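Local coordinates for uroporphyrinogen III cosynthase (HemD) (Helicobacter pylori, PDB 3P9Z), which probably catalyses the cyclisation of the linear tetrapyrrole hydroxymethylbilane to uroporphyrinogen III in porphyrin biosynthesis, at residues 8-13 and 165-170; 22-27 and 170-175; 40-45 and 111-116. One frame throughout, in Å; residues are numbered along the deposited sequence.

Overall arrangement
The three contacts illustrate how a two-domain α/β protein divides its chemistry by position. Interactions 1 and 3 each pair neighbouring parallel strands, one pair in each domain, with centres about 28 Å apart on opposite sides of the chain's centre; both combine backbone ladders with largely buried apolar side chains and end in a threonine facing a histidine or tyrosine. Interaction 2 lies next to interaction 1, sharing I170 and touching it through H172, but packs a helix against a connecting strand and rests on L23 and N24 packing around A175. It is the smallest of the three, yet still mostly buried. Interaction 3 keeps about 6 Å, at nearest atoms, from interaction 2.

Interaction 1 (8-13 and 165-170); sequences VWVHSQ and LIFTAI
H11 ND1 and T168 OG1 share a hydrogen bond of 2.7 Å, in which either could be the donor, just past the ends of two parallel strands. These belong to the central sheet of one α/β domain, and the bond joins the two chains just as they leave it. The threonine hydroxyl sits between its backbone N and carbonyl carbon (chi1 63°), which delivers it to the edge of the imidazole, near the ring plane, the side chains crossing at about a right angle. Behind this, the ladder follows the usual parallel pattern: I166 N gives an almost straight bond of 2.8 Å to V8 O, and V10 N returns one of 2.8 Å to I166 O. The next bond, T168 N to V10 O, is weak. On the side of V8, V10, L165 and F167, V10 and F167 lie side by side, V10 CB 3.7 Å from F167 CD1, and helix 170-179 packs over this side through H172, A173 and F176. W9 and I166 occupy the other side, facing helix 214-223. There I166 CD1 stands 3.7 Å from the centroid of the W9 six-membered ring, directly over its face, a CH-pi contact.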
ATOM      1  N   VAL A   8       7.320 -14.924 -10.943  1.00 25.51           N
ATOM      2  CA  VAL A   8       6.553 -14.916  -9.693  1.00 24.94           C
ATOM      3  C   VAL A   8       6.356 -13.489  -9.142  1.00 24.69           C
ATOM      4  O   VAL A   8       7.317 -12.740  -8.963  1.00 24.49           O
ATOM      5  CB  VAL A   8       7.232 -15.805  -8.623  1.00 24.95           C
ATOM      6  CG1 VAL A   8       6.358 -15.959  -7.382  1.00 24.30           C
ATOM      7  CG2 VAL A   8       7.550 -17.174  -9.191  1.00 24.82           C
ATOM      8  N   TRP A   9       5.099 -13.131  -8.875  1.00 24.21           N
ATOM      9  CA  TRP A   9       4.752 -11.850  -8.270  1.00 23.58           C
ATOM     10  C   TRP A   9       4.793 -11.985  -6.751  1.00 24.42           C
ATOM     11  O   TRP A   9       4.231 -12.931  -6.179  1.00 24.64           O
ATOM     12  CB  TRP A   9       3.344 -11.429  -8.689  1.00 23.49           C
ATOM     13  CG  TRP A   9       3.163 -11.190 -10.165  1.00 23.62           C
ATOM     14  CD1 TRP A   9       2.827 -12.112 -11.105  1.00 23.61           C
ATOM     15  CD2 TRP A   9       3.298  -9.939 -10.855  1.00 22.98           C
ATOM     16  NE1 TRP A   9       2.731 -11.519 -12.353  1.00 24.10           N
ATOM     17  CE2 TRP A   9       3.020 -10.183 -12.220  1.00 24.66           C
ATOM     18  CE3 TRP A   9       3.605  -8.635 -10.447  1.00 22.60           C
ATOM     19  CZ2 TRP A   9       3.055  -9.169 -13.187  1.00 22.85           C
ATOM     20  CZ3 TRP A   9       3.627  -7.620 -11.404  1.00 22.25           C
ATOM     21  CH2 TRP A   9       3.360  -7.898 -12.760  1.00 24.19           C
ATOM     22  N   VAL A  10       5.464 -11.041  -6.102  1.00 23.66           N
ATOM     23  CA  VAL A  10       5.484 -10.936  -4.656  1.00 22.84           C
ATOM     24  C   VAL A  10       4.784  -9.606  -4.392  1.00 23.15           C
ATOM     25  O   VAL A  10       5.374  -8.530  -4.540  1.00 21.55           O
ATOM     26  CB  VAL A  10       6.934 -10.945  -4.089  1.00 23.30           C
ATOM     27  CG1 VAL A  10       6.918 -11.021  -2.565  1.00 24.03           C
ATOM     28  CG2 VAL A  10       7.753 -12.115  -4.673  1.00 21.87           C
ATOM     29  N   HIS A  11       3.510  -9.696  -4.016  1.00 23.34           N
ATOM     30  CA  HIS A  11       2.572  -8.590  -4.167  1.00 24.11           C
ATOM     31  C   HIS A  11       1.335  -8.852  -3.273  1.00 24.64           C
ATOM     32  O   HIS A  11       1.247  -9.875  -2.585  1.00 23.86           O
ATOM     33  CB  HIS A  11       2.208  -8.503  -5.665  1.00 24.48           C
ATOM     34  CG  HIS A  11       1.212  -7.440  -6.010  1.00 24.46           C
ATOM     35  ND1 HIS A  11       1.367  -6.121  -5.645  1.00 23.77           N
ATOM     36  CD2 HIS A  11       0.048  -7.505  -6.707  1.00 23.56           C
ATOM     37  CE1 HIS A  11       0.343  -5.418  -6.100  1.00 23.68           C
ATOM     38  NE2 HIS A  11      -0.477  -6.238  -6.738  1.00 23.64           N
ATOM     39  N   SER A  12       0.392  -7.926  -3.266  1.00 25.45           N
ATOM     40  CA  SER A  12      -0.759  -8.026  -2.342  1.00 26.54           C
ATOM     41  C   SER A  12      -1.980  -8.733  -2.943  1.00 27.05           C
ATOM     42  O   SER A  12      -2.918  -9.079  -2.223  1.00 27.09           O
ATOM     43  CB  SER A  12      -1.159  -6.635  -1.867  1.00 26.02           C
ATOM     44  OG  SER A  12      -1.300  -5.789  -2.993  1.00 26.25           O
ATOM     45  N   GLN A  13      -1.950  -8.959  -4.254  1.00 28.25           N
ATOM     46  CA  GLN A  13      -3.093  -9.512  -4.971  1.00 29.23           C
ATOM     47  C   GLN A  13      -2.633 -10.455  -6.054  1.00 29.15           C
ATOM     48  O   GLN A  13      -1.586 -10.244  -6.658  1.00 29.20           O
ATOM     49  CB  GLN A  13      -3.911  -8.389  -5.600  1.00 30.21           C
ATOM     50  CG  GLN A  13      -5.141  -7.985  -4.774  1.00 34.63           C
ATOM     51  CD  GLN A  13      -5.273  -6.477  -4.671  1.00 41.94           C
ATOM     52  OE1 GLN A  13      -4.876  -5.879  -3.664  1.00 47.55           O
ATOM     53  NE2 GLN A  13      -5.801  -5.846  -5.718  1.00 43.37           N
ATOM     54  N   LEU A 165      11.534 -12.952  -9.699  1.00 23.67           N
ATOM     55  CA  LEU A 165      10.648 -12.498  -8.630  1.00 23.67           C
ATOM     56  C   LEU A 165      10.395 -10.993  -8.703  1.00 23.49           C
ATOM     57  O   LEU A 165      11.345 -10.184  -8.645  1.00 22.93           O
ATOM     58  CB  LEU A 165      11.239 -12.845  -7.257  1.00 23.26           C
ATOM     59  CG  LEU A 165      11.831 -14.244  -7.094  1.00 24.94           C
ATOM     60  CD1 LEU A 165      12.552 -14.347  -5.774  1.00 25.00           C
ATOM     61  CD2 LEU A 165      10.735 -15.303  -7.205  1.00 24.99           C
ATOM     62  N   ILE A 166       9.115 -10.636  -8.816  1.00 22.66           N
ATOM     63  CA  ILE A 166       8.694  -9.230  -8.905  1.00 22.37           C
ATOM     64  C   ILE A 166       8.260  -8.692  -7.547  1.00 22.26           C
ATOM     65  O   ILE A 166       7.211  -9.102  -6.998  1.00 22.20           O
ATOM     66  CB  ILE A 166       7.548  -9.020  -9.960  1.00 22.48           C
ATOM     67  CG1 ILE A 166       7.993  -9.500 -11.350  1.00 20.67           C
ATOM     68  CG2 ILE A 166       7.125  -7.545  -9.997  1.00 21.89           C
ATOM     69  CD1 ILE A 166       6.902  -9.554 -12.410  1.00 20.66           C
ATOM     70  N   PHE A 167       9.060  -7.780  -6.997  1.00 21.84           N
ATOM     71  CA  PHE A 167       8.713  -7.150  -5.716  1.00 22.01           C
ATOM     72  C   PHE A 167       8.047  -5.800  -5.934  1.00 22.59           C
ATOM     73  O   PHE A 167       8.647  -4.895  -6.531  1.00 21.32           O
ATOM     74  CB  PHE A 167       9.955  -7.017  -4.827  1.00 21.66           C
ATOM     75  CG  PHE A 167      10.613  -8.344  -4.510  1.00 20.94           C
ATOM     76  CD1 PHE A 167      10.138  -9.141  -3.455  1.00 20.27           C
ATOM     77  CD2 PHE A 167      11.701  -8.789  -5.249  1.00 20.43           C
ATOM     78  CE1 PHE A 167      10.740 -10.381  -3.156  1.00 19.71           C
ATOM     79  CE2 PHE A 167      12.322 -10.024  -4.960  1.00 20.54           C
ATOM     80  CZ  PHE A 167      11.831 -10.826  -3.903  1.00 19.62           C
ATOM     81  N   THR A 168       6.820  -5.662  -5.427  1.00 21.78           N
ATOM     82  CA  THR A 168       6.003  -4.481  -5.712  1.00 22.41           C
ATOM     83  C   THR A 168       5.998  -3.452  -4.585  1.00 22.95           C
ATOM     84  O   THR A 168       5.406  -2.395  -4.734  1.00 23.35           O
ATOM     85  CB  THR A 168       4.550  -4.868  -6.063  1.00 22.35           C
ATOM     86  OG1 THR A 168       3.943  -5.506  -4.930  1.00 23.26           O
ATOM     87  CG2 THR A 168       4.531  -5.835  -7.244  1.00 22.63           C
ATOM     88  N   ALA A 169       6.660  -3.769  -3.472  1.00 23.02           N
ATOM     89  CA  ALA A 169       6.799  -2.859  -2.328  1.00 23.45           C
ATOM     90  C   ALA A 169       7.844  -3.434  -1.382  1.00 23.38           C
ATOM     91  O   ALA A 169       8.170  -4.615  -1.472  1.00 23.83           O
ATOM     92  CB  ALA A 169       5.459  -2.688  -1.593  1.00 23.20           C
ATOM     93  N   ILE A 170       8.377  -2.597  -0.498  1.00 23.71           N
ATOM     94  CA  ILE A 170       9.324  -3.034   0.526  1.00 24.28           C
ATOM     95  C   ILE A 170       8.738  -4.128   1.432  1.00 24.00           C
ATOM     96  O   ILE A 170       9.408  -5.121   1.729  1.00 24.18           O
ATOM     97  CB  ILE A 170       9.841  -1.842   1.400  1.00 24.74           C
ATOM     98  CG1 ILE A 170      10.738  -0.912   0.569  1.00 26.62           C
ATOM     99  CG2 ILE A 170      10.584  -2.353   2.671  1.00 24.57           C
ATOM    100  CD1 ILE A 170      11.085   0.407   1.267  1.00 27.68           C
TER

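Interaction 2 (22-27 and 170-175); sequences ILNEFC and ISHAKA
The join between a domain and its connecting ladder is the setting here: L23 and N24, where strand 19-28 leaves the domain, lie against the first turns of helix 170-179. The methyl of A175 is the meeting point. L23 CB approaches A175 CB to 3.7 Å, and the leucine branch runs on beside the helix backbone, placing L23 CD1 3.8 Å from A175 C. From the first residue of strand 24-27, N24 CG lies 4.0 Å from the same A175 CB. With CG anti to its carbonyl carbon (chi1 -66°), the asparagine puts its amide into the corner between A175, S171 and H172, beside the imidazole, the two planes turned 49° apart. Strand 19-28 pairs antiparallel with strand 135-146, the two-stranded link between domains known in uroporphyrinogen III synthases; N144 of that partner touches N24 and S171, and L146 touches A175. Strand 24-27 and helix 170-175 run at 124° to one another, their axes 10.0 Å apart at their closest, a spacing filled by L23 and N24 reaching to a small A175. Within the helix, S171 O accepts the 2.9 Å bond from A175 N, while S171 OG stands 3.8 Å above the centre of the H172 ring.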
ATOM      1  N   ILE A  22       1.521 -14.015  -1.716  1.00 25.54           N
ATOM      2  CA  ILE A  22       0.863 -12.985  -0.905  1.00 25.00           C
ATOM      3  C   ILE A  22       1.240 -13.288   0.534  1.00 25.22           C
ATOM      4  O   ILE A  22       0.607 -14.120   1.210  1.00 24.43           O
ATOM      5  CB  ILE A  22      -0.685 -12.974  -1.096  1.00 25.85           C
ATOM      6  CG1 ILE A  22      -1.044 -12.773  -2.578  1.00 25.34           C
ATOM      7  CG2 ILE A  22      -1.375 -11.881  -0.184  1.00 24.40           C
ATOM      8  CD1 ILE A  22      -2.521 -13.125  -2.922  1.00 25.27           C
ATOM      9  N   LEU A  23       2.288 -12.615   0.999  1.00 24.39           N
ATOM     10  CA  LEU A  23       2.887 -12.956   2.280  1.00 24.39           C
ATOM     11  C   LEU A  23       2.492 -12.029   3.425  1.00 24.47           C
ATOM     12  O   LEU A  23       2.855 -12.271   4.577  1.00 23.59           O
ATOM     13  CB  LEU A  23       4.399 -12.962   2.141  1.00 24.37           C
ATOM     14  CG  LEU A  23       4.957 -13.816   0.999  1.00 24.16           C
ATOM     15  CD1 LEU A  23       6.444 -13.592   0.919  1.00 23.48           C
ATOM     16  CD2 LEU A  23       4.625 -15.274   1.232  1.00 22.24           C
ATOM     17  N   ASN A  24       1.794 -10.949   3.090  1.00 25.14           N
ATOM     18  CA  ASN A  24       1.367  -9.953   4.073  1.00 25.80           C
ATOM     19  C   ASN A  24      -0.141  -9.946   4.102  1.00 26.32           C
ATOM     20  O   ASN A  24      -0.774 -10.432   3.166  1.00 26.48           O
ATOM     21  CB  ASN A  24       1.871  -8.571   3.659  1.00 26.12           C
ATOM     22  CG  ASN A  24       3.365  -8.477   3.704  1.00 26.71           C
ATOM     23  OD1 ASN A  24       4.030  -8.405   2.664  1.00 27.75           O
ATOM     24  ND2 ASN A  24       3.915  -8.519   4.903  1.00 24.07           N
ATOM     25  N   GLU A  25      -0.709  -9.387   5.160  1.00 26.99           N
ATOM     26  CA  GLU A  25      -2.152  -9.230   5.258  1.00 28.52           C
ATOM     27  C   GLU A  25      -2.493  -7.941   6.009  1.00 28.85           C
ATOM     28  O   GLU A  25      -1.717  -7.449   6.817  1.00 29.07           O
ATOM     29  CB  GLU A  25      -2.824 -10.472   5.883  1.00 28.60           C
ATOM     30  CG  GLU A  25      -2.526 -10.694   7.362  1.00 31.46           C
ATOM     31  CD  GLU A  25      -2.894 -12.096   7.859  1.00 35.18           C
ATOM     32  OE1 GLU A  25      -3.755 -12.763   7.236  1.00 37.02           O
ATOM     33  OE2 GLU A  25      -2.321 -12.533   8.888  1.00 35.44           O
ATOM     34  N   PHE A  26      -3.647  -7.384   5.689  1.00 30.05           N
ATOM     35  CA  PHE A  26      -4.095  -6.143   6.287  1.00 31.79           C
ATOM     36  C   PHE A  26      -4.968  -6.426   7.474  1.00 32.29           C
ATOM     37  O   PHE A  26      -5.839  -7.282   7.433  1.00 33.35           O
ATOM     38  CB  PHE A  26      -4.799  -5.259   5.251  1.00 31.82           C
ATOM     39  CG  PHE A  26      -3.856  -4.667   4.257  1.00 32.87           C
ATOM     40  CD1 PHE A  26      -3.043  -3.601   4.608  1.00 33.01           C
ATOM     41  CD2 PHE A  26      -3.733  -5.215   2.985  1.00 33.48           C
ATOM     42  CE1 PHE A  26      -2.130  -3.062   3.689  1.00 34.21           C
ATOM     43  CE2 PHE A  26      -2.831  -4.687   2.068  1.00 32.85           C
ATOM     44  CZ  PHE A  26      -2.031  -3.610   2.421  1.00 33.54           C
ATOM     45  N   CYS A  27      -4.668  -5.745   8.560  1.00 33.03           N
ATOM     46  CA  CYS A  27      -5.478  -5.858   9.757  0.50 33.34           C
ATOM     47  C   CYS A  27      -6.180  -4.525  10.004  1.00 33.26           C
ATOM     48  O   CYS A  27      -5.583  -3.457   9.908  1.00 33.24           O
ATOM     49  CB  CYS A  27      -4.636  -6.323  10.946  0.50 33.19           C
ATOM     50  SG  CYS A  27      -3.848  -7.948  10.659  0.50 35.22           S
ATOM     51  N   ILE A 170       8.377  -2.597  -0.498  1.00 23.71           N
ATOM     52  CA  ILE A 170       9.324  -3.034   0.526  1.00 24.28           C
ATOM     53  C   ILE A 170       8.738  -4.128   1.432  1.00 24.00           C
ATOM     54  O   ILE A 170       9.408  -5.121   1.729  1.00 24.18           O
ATOM     55  CB  ILE A 170       9.841  -1.842   1.400  1.00 24.74           C
ATOM     56  CG1 ILE A 170      10.738  -0.912   0.569  1.00 26.62           C
ATOM     57  CG2 ILE A 170      10.584  -2.353   2.671  1.00 24.57           C
ATOM     58  CD1 ILE A 170      11.085   0.407   1.267  1.00 27.68           C
ATOM     59  N   SER A 171       7.501  -3.949   1.875  1.00 23.43           N
ATOM     60  CA  SER A 171       6.877  -4.922   2.783  1.00 23.46           C
ATOM     61  C   SER A 171       6.947  -6.339   2.190  1.00 23.48           C
ATOM     62  O   SER A 171       7.197  -7.321   2.905  1.00 23.97           O
ATOM     63  CB  SER A 171       5.421  -4.532   3.038  1.00 23.50           C
ATOM     64  OG  SER A 171       4.681  -4.590   1.818  1.00 23.46           O
ATOM     65  N   HIS A 172       6.761  -6.436   0.877  1.00 22.85           N
ATOM     66  CA  HIS A 172       6.818  -7.712   0.180  1.00 23.00           C
ATOM     67  C   HIS A 172       8.219  -8.332   0.102  1.00 23.23           C
ATOM     68  O   HIS A 172       8.382  -9.541   0.289  1.00 23.09           O
ATOM     69  CB  HIS A 172       6.207  -7.555  -1.216  1.00 22.92           C
ATOM     70  CG  HIS A 172       4.763  -7.179  -1.172  1.00 23.51           C
ATOM     71  ND1 HIS A 172       4.236  -6.133  -1.899  1.00 23.26           N
ATOM     72  CD2 HIS A 172       3.740  -7.691  -0.450  1.00 23.54           C
ATOM     73  CE1 HIS A 172       2.946  -6.024  -1.633  1.00 23.34           C
ATOM     74  NE2 HIS A 172       2.620  -6.964  -0.763  1.00 25.13           N
ATOM     75  N   ALA A 173       9.224  -7.498  -0.170  1.00 23.15           N
ATOM     76  CA  ALA A 173      10.615  -7.918  -0.104  1.00 23.18           C
ATOM     77  C   ALA A 173      10.976  -8.405   1.301  1.00 23.65           C
ATOM     78  O   ALA A 173      11.555  -9.479   1.471  1.00 23.48           O
ATOM     79  CB  ALA A 173      11.531  -6.777  -0.525  1.00 22.96           C
ATOM     80  N   LYS A 174      10.618  -7.611   2.303  1.00 24.32           N
ATOM     81  CA  LYS A 174      10.862  -7.952   3.698  1.00 24.96           C
ATOM     82  C   LYS A 174      10.247  -9.315   4.071  1.00 24.41           C
ATOM     83  O   LYS A 174      10.918 -10.167   4.655  1.00 24.09           O
ATOM     84  CB  LYS A 174      10.329  -6.831   4.606  1.00 25.35           C
ATOM     85  CG  LYS A 174      10.728  -6.959   6.065  1.00 29.64           C
ATOM     86  CD  LYS A 174      10.448  -5.653   6.827  1.00 35.52           C
ATOM     87  CE  LYS A 174      10.800  -5.801   8.310  1.00 40.64           C
ATOM     88  NZ  LYS A 174       9.734  -6.553   9.073  1.00 43.24           N
ATOM     89  N   ALA A 175       8.975  -9.504   3.729  1.00 23.56           N
ATOM     90  CA  ALA A 175       8.268 -10.735   4.051  1.00 23.70           C
ATOM     91  C   ALA A 175       8.891 -11.924   3.314  1.00 23.75           C
ATOM     92  O   ALA A 175       9.021 -13.017   3.868  1.00 23.40           O
ATOM     93  CB  ALA A 175       6.795 -10.605   3.697  1.00 22.94           C
TER

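Interaction 3 (40-45 and 111-116)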
ATOM      1  N   ALA A  40     -12.354  18.026   6.990  1.00 21.65           N
ATOM      2  CA  ALA A  40     -11.566  17.422   5.926  1.00 22.16           C
ATOM      3  C   ALA A  40     -10.980  16.100   6.376  1.00 22.03           C
ATOM      4  O   ALA A  40     -10.491  15.974   7.503  1.00 22.54           O
ATOM      5  CB  ALA A  40     -10.425  18.367   5.475  1.00 21.31           C
ATOM      6  N   LEU A  41     -11.015  15.122   5.482  1.00 22.39           N
ATOM      7  CA  LEU A  41     -10.323  13.867   5.714  1.00 22.53           C
ATOM      8  C   LEU A  41      -9.188  13.759   4.705  1.00 22.68           C
ATOM      9  O   LEU A  41      -9.281  14.284   3.587  1.00 22.66           O
ATOM     10  CB  LEU A  41     -11.259  12.683   5.505  1.00 22.31           C
ATOM     11  CG  LEU A  41     -12.632  12.615   6.193  1.00 22.40           C
ATOM     12  CD1 LEU A  41     -13.367  11.414   5.642  1.00 20.20           C
ATOM     13  CD2 LEU A  41     -12.542  12.554   7.732  1.00 21.59           C
ATOM     14  N   ILE A  42      -8.129  13.063   5.084  1.00 22.77           N
ATOM     15  CA  ILE A  42      -7.089  12.761   4.122  1.00 23.45           C
ATOM     16  C   ILE A  42      -6.661  11.297   4.194  1.00 23.82           C
ATOM     17  O   ILE A  42      -6.556  10.717   5.280  1.00 23.58           O
ATOM     18  CB  ILE A  42      -5.913  13.781   4.191  1.00 23.83           C
ATOM     19  CG1 ILE A  42      -4.899  13.524   3.061  1.00 24.34           C
ATOM     20  CG2 ILE A  42      -5.247  13.813   5.584  1.00 22.90           C
ATOM     21  CD1 ILE A  42      -4.033  14.701   2.796  1.00 27.51           C
ATOM     22  N   PHE A  43      -6.463  10.714   3.011  1.00 24.12           N
ATOM     23  CA  PHE A  43      -6.067   9.331   2.829  1.00 24.75           C
ATOM     24  C   PHE A  43      -4.836   9.287   1.926  1.00 25.77           C
ATOM     25  O   PHE A  43      -4.719  10.093   0.994  1.00 25.70           O
ATOM     26  CB  PHE A  43      -7.192   8.546   2.129  1.00 24.61           C
ATOM     27  CG  PHE A  43      -8.485   8.495   2.907  1.00 24.92           C
ATOM     28  CD1 PHE A  43      -9.391   9.555   2.856  1.00 24.77           C
ATOM     29  CD2 PHE A  43      -8.802   7.375   3.672  1.00 24.90           C
ATOM     30  CE1 PHE A  43     -10.607   9.513   3.571  1.00 25.99           C
ATOM     31  CE2 PHE A  43     -10.019   7.308   4.386  1.00 26.76           C
ATOM     32  CZ  PHE A  43     -10.918   8.374   4.337  1.00 26.85           C
ATOM     33  N   THR A  44      -3.927   8.360   2.215  1.00 26.04           N
ATOM     34  CA  THR A  44      -2.788   8.082   1.337  1.00 27.31           C
ATOM     35  C   THR A  44      -2.921   6.694   0.707  1.00 27.82           C
ATOM     36  O   THR A  44      -2.257   6.406  -0.271  1.00 28.55           O
ATOM     37  CB  THR A  44      -1.457   8.108   2.100  1.00 27.15           C
ATOM     38  OG1 THR A  44      -1.539   7.194   3.192  1.00 28.00           O
ATOM     39  CG2 THR A  44      -1.154   9.483   2.634  1.00 26.89           C
ATOM     40  N   SER A  45      -3.771   5.836   1.269  1.00 28.47           N
ATOM     41  CA  SER A  45      -3.948   4.468   0.745  1.00 28.90           C
ATOM     42  C   SER A  45      -5.421   4.073   0.614  1.00 28.89           C
ATOM     43  O   SER A  45      -6.252   4.454   1.441  1.00 29.92           O
ATOM     44  CB  SER A  45      -3.238   3.463   1.657  1.00 28.50           C
ATOM     45  OG  SER A  45      -3.627   2.132   1.346  1.00 29.94           O
ATOM     46  N   LYS A 111      -8.263  24.326   7.681  1.00 29.71           N
ATOM     47  CA  LYS A 111      -9.176  23.189   7.880  1.00 28.35           C
ATOM     48  C   LYS A 111      -8.793  22.347   9.110  1.00 27.61           C
ATOM     49  O   LYS A 111      -7.628  22.308   9.483  1.00 26.35           O
ATOM     50  CB  LYS A 111      -9.183  22.267   6.655  1.00 28.93           C
ATOM     51  CG  LYS A 111      -9.564  22.912   5.317  1.00 30.69           C
ATOM     52  CD  LYS A 111     -10.987  23.417   5.274  1.00 32.74           C
ATOM     53  CE  LYS A 111     -11.326  23.981   3.895  1.00 34.87           C
ATOM     54  NZ  LYS A 111     -12.281  23.093   3.199  1.00 39.63           N
ATOM     55  N   SER A 112      -9.778  21.670   9.714  1.00 26.24           N
ATOM     56  CA  SER A 112      -9.527  20.617  10.719  1.00 26.18           C
ATOM     57  C   SER A 112      -9.519  19.260  10.026  1.00 25.28           C
ATOM     58  O   SER A 112     -10.567  18.774   9.602  1.00 24.00           O
ATOM     59  CB  SER A 112     -10.618  20.607  11.778  1.00 25.83           C
ATOM     60  OG  SER A 112     -10.427  21.679  12.671  1.00 29.58           O
ATOM     61  N   VAL A 113      -8.332  18.663   9.934  1.00 24.70           N
ATOM     62  CA  VAL A 113      -8.090  17.487   9.100  1.00 24.50           C
ATOM     63  C   VAL A 113      -7.923  16.191   9.918  1.00 24.73           C
ATOM     64  O   VAL A 113      -7.234  16.155  10.951  1.00 25.22           O
ATOM     65  CB  VAL A 113      -6.825  17.684   8.217  1.00 24.94           C
ATOM     66  CG1 VAL A 113      -6.607  16.471   7.299  1.00 25.18           C
ATOM     67  CG2 VAL A 113      -6.909  18.979   7.402  1.00 23.53           C
ATOM     68  N   LEU A 114      -8.573  15.135   9.452  1.00 24.13           N
ATOM     69  CA  LEU A 114      -8.420  13.827  10.045  1.00 23.86           C
ATOM     70  C   LEU A 114      -7.728  12.944   9.029  1.00 23.59           C
ATOM     71  O   LEU A 114      -8.260  12.693   7.942  1.00 23.66           O
ATOM     72  CB  LEU A 114      -9.773  13.226  10.411  1.00 23.59           C
ATOM     73  CG  LEU A 114      -9.742  11.815  11.026  1.00 22.87           C
ATOM     74  CD1 LEU A 114      -8.869  11.736  12.321  1.00 20.83           C
ATOM     75  CD2 LEU A 114     -11.158  11.390  11.321  1.00 23.00           C
ATOM     76  N   TYR A 115      -6.534  12.497   9.389  1.00 23.46           N
ATOM     77  CA  TYR A 115      -5.745  11.602   8.550  1.00 24.05           C
ATOM     78  C   TYR A 115      -6.004  10.146   8.939  1.00 23.89           C
ATOM     79  O   TYR A 115      -5.632   9.716  10.022  1.00 22.99           O
ATOM     80  CB  TYR A 115      -4.261  11.951   8.710  1.00 24.10           C
ATOM     81  CG  TYR A 115      -3.293  11.066   7.967  1.00 26.02           C
ATOM     82  CD1 TYR A 115      -3.625  10.488   6.735  1.00 27.91           C
ATOM     83  CD2 TYR A 115      -2.010  10.855   8.470  1.00 28.18           C
ATOM     84  CE1 TYR A 115      -2.705   9.685   6.041  1.00 28.93           C
ATOM     85  CE2 TYR A 115      -1.081  10.066   7.787  1.00 28.46           C
ATOM     86  CZ  TYR A 115      -1.429   9.486   6.579  1.00 29.19           C
ATOM     87  OH  TYR A 115      -0.497   8.702   5.920  1.00 28.06           O
ATOM     88  N   LEU A 116      -6.629   9.387   8.047  1.00 24.04           N
ATOM     89  CA  LEU A 116      -6.882   7.962   8.305  1.00 24.72           C
ATOM     90  C   LEU A 116      -5.716   7.171   7.730  1.00 25.38           C
ATOM     91  O   LEU A 116      -5.501   7.144   6.506  1.00 25.64           O
ATOM     92  CB  LEU A 116      -8.255   7.535   7.747  1.00 24.04           C
ATOM     93  CG  LEU A 116      -9.290   8.487   8.405  1.00 25.72           C
ATOM     94  CD1 LEU A 116     -10.445   8.904   7.526  1.00 26.41           C
ATOM     95  CD2 LEU A 116      -9.797   8.054   9.785  1.00 24.48           C
TER
HETATM   96  O   HOH W   1      -4.337   6.462   4.270  1.00 21.91           O
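Y115 and T44 meet at about a right angle where strand 40-43 ends beside the continuing strand 112-118. With CG anti to the backbone N (chi1 177°), the tyrosine swings along the neighbouring strand: I42 O meets the ring edge in its plane, 3.3 Å from Y115 CD1, and T44 OG1 also lies in that plane, 3.3 Å from Y115 OH. T44 OG1 may give its proton to Y115 OH or to the malonate ion that both oxygens contact, probably a leftover of the crystallisation liquor. Deeper in the ladder, I42 sets CG2 between its backbone N and carbonyl carbon, pressing it to 3.4 Å from V113 CG1, tighter than normal carbon contact. This side, with A40, is covered in part by L125 of helix 125-131. On the other side L41 and L114 lie side by side, L41 CD2 against L114 CB, while F43 runs beside L116, whose CD1 comes 3.3 Å from F43 CZ under helix 46-55. The ladder begins with a long, bent bond from A40 N to S112 O and closes with L116 N to I42 O at 3.1 Å; beyond it a water takes over, accepting from T44 N at 2.8 Å and donating to L116 O at 2.6 Å. S45 then N-caps helix 46-55 through its OG and the backbone N of N47. Such a parallel strand pair, with helices on both faces and polar side chains gathered where strand 40-43 gives way to helix 46-55, is characteristic of the α/β domains of uroporphyrinogen III synthases, whose substrate probably binds in the cleft between the domains.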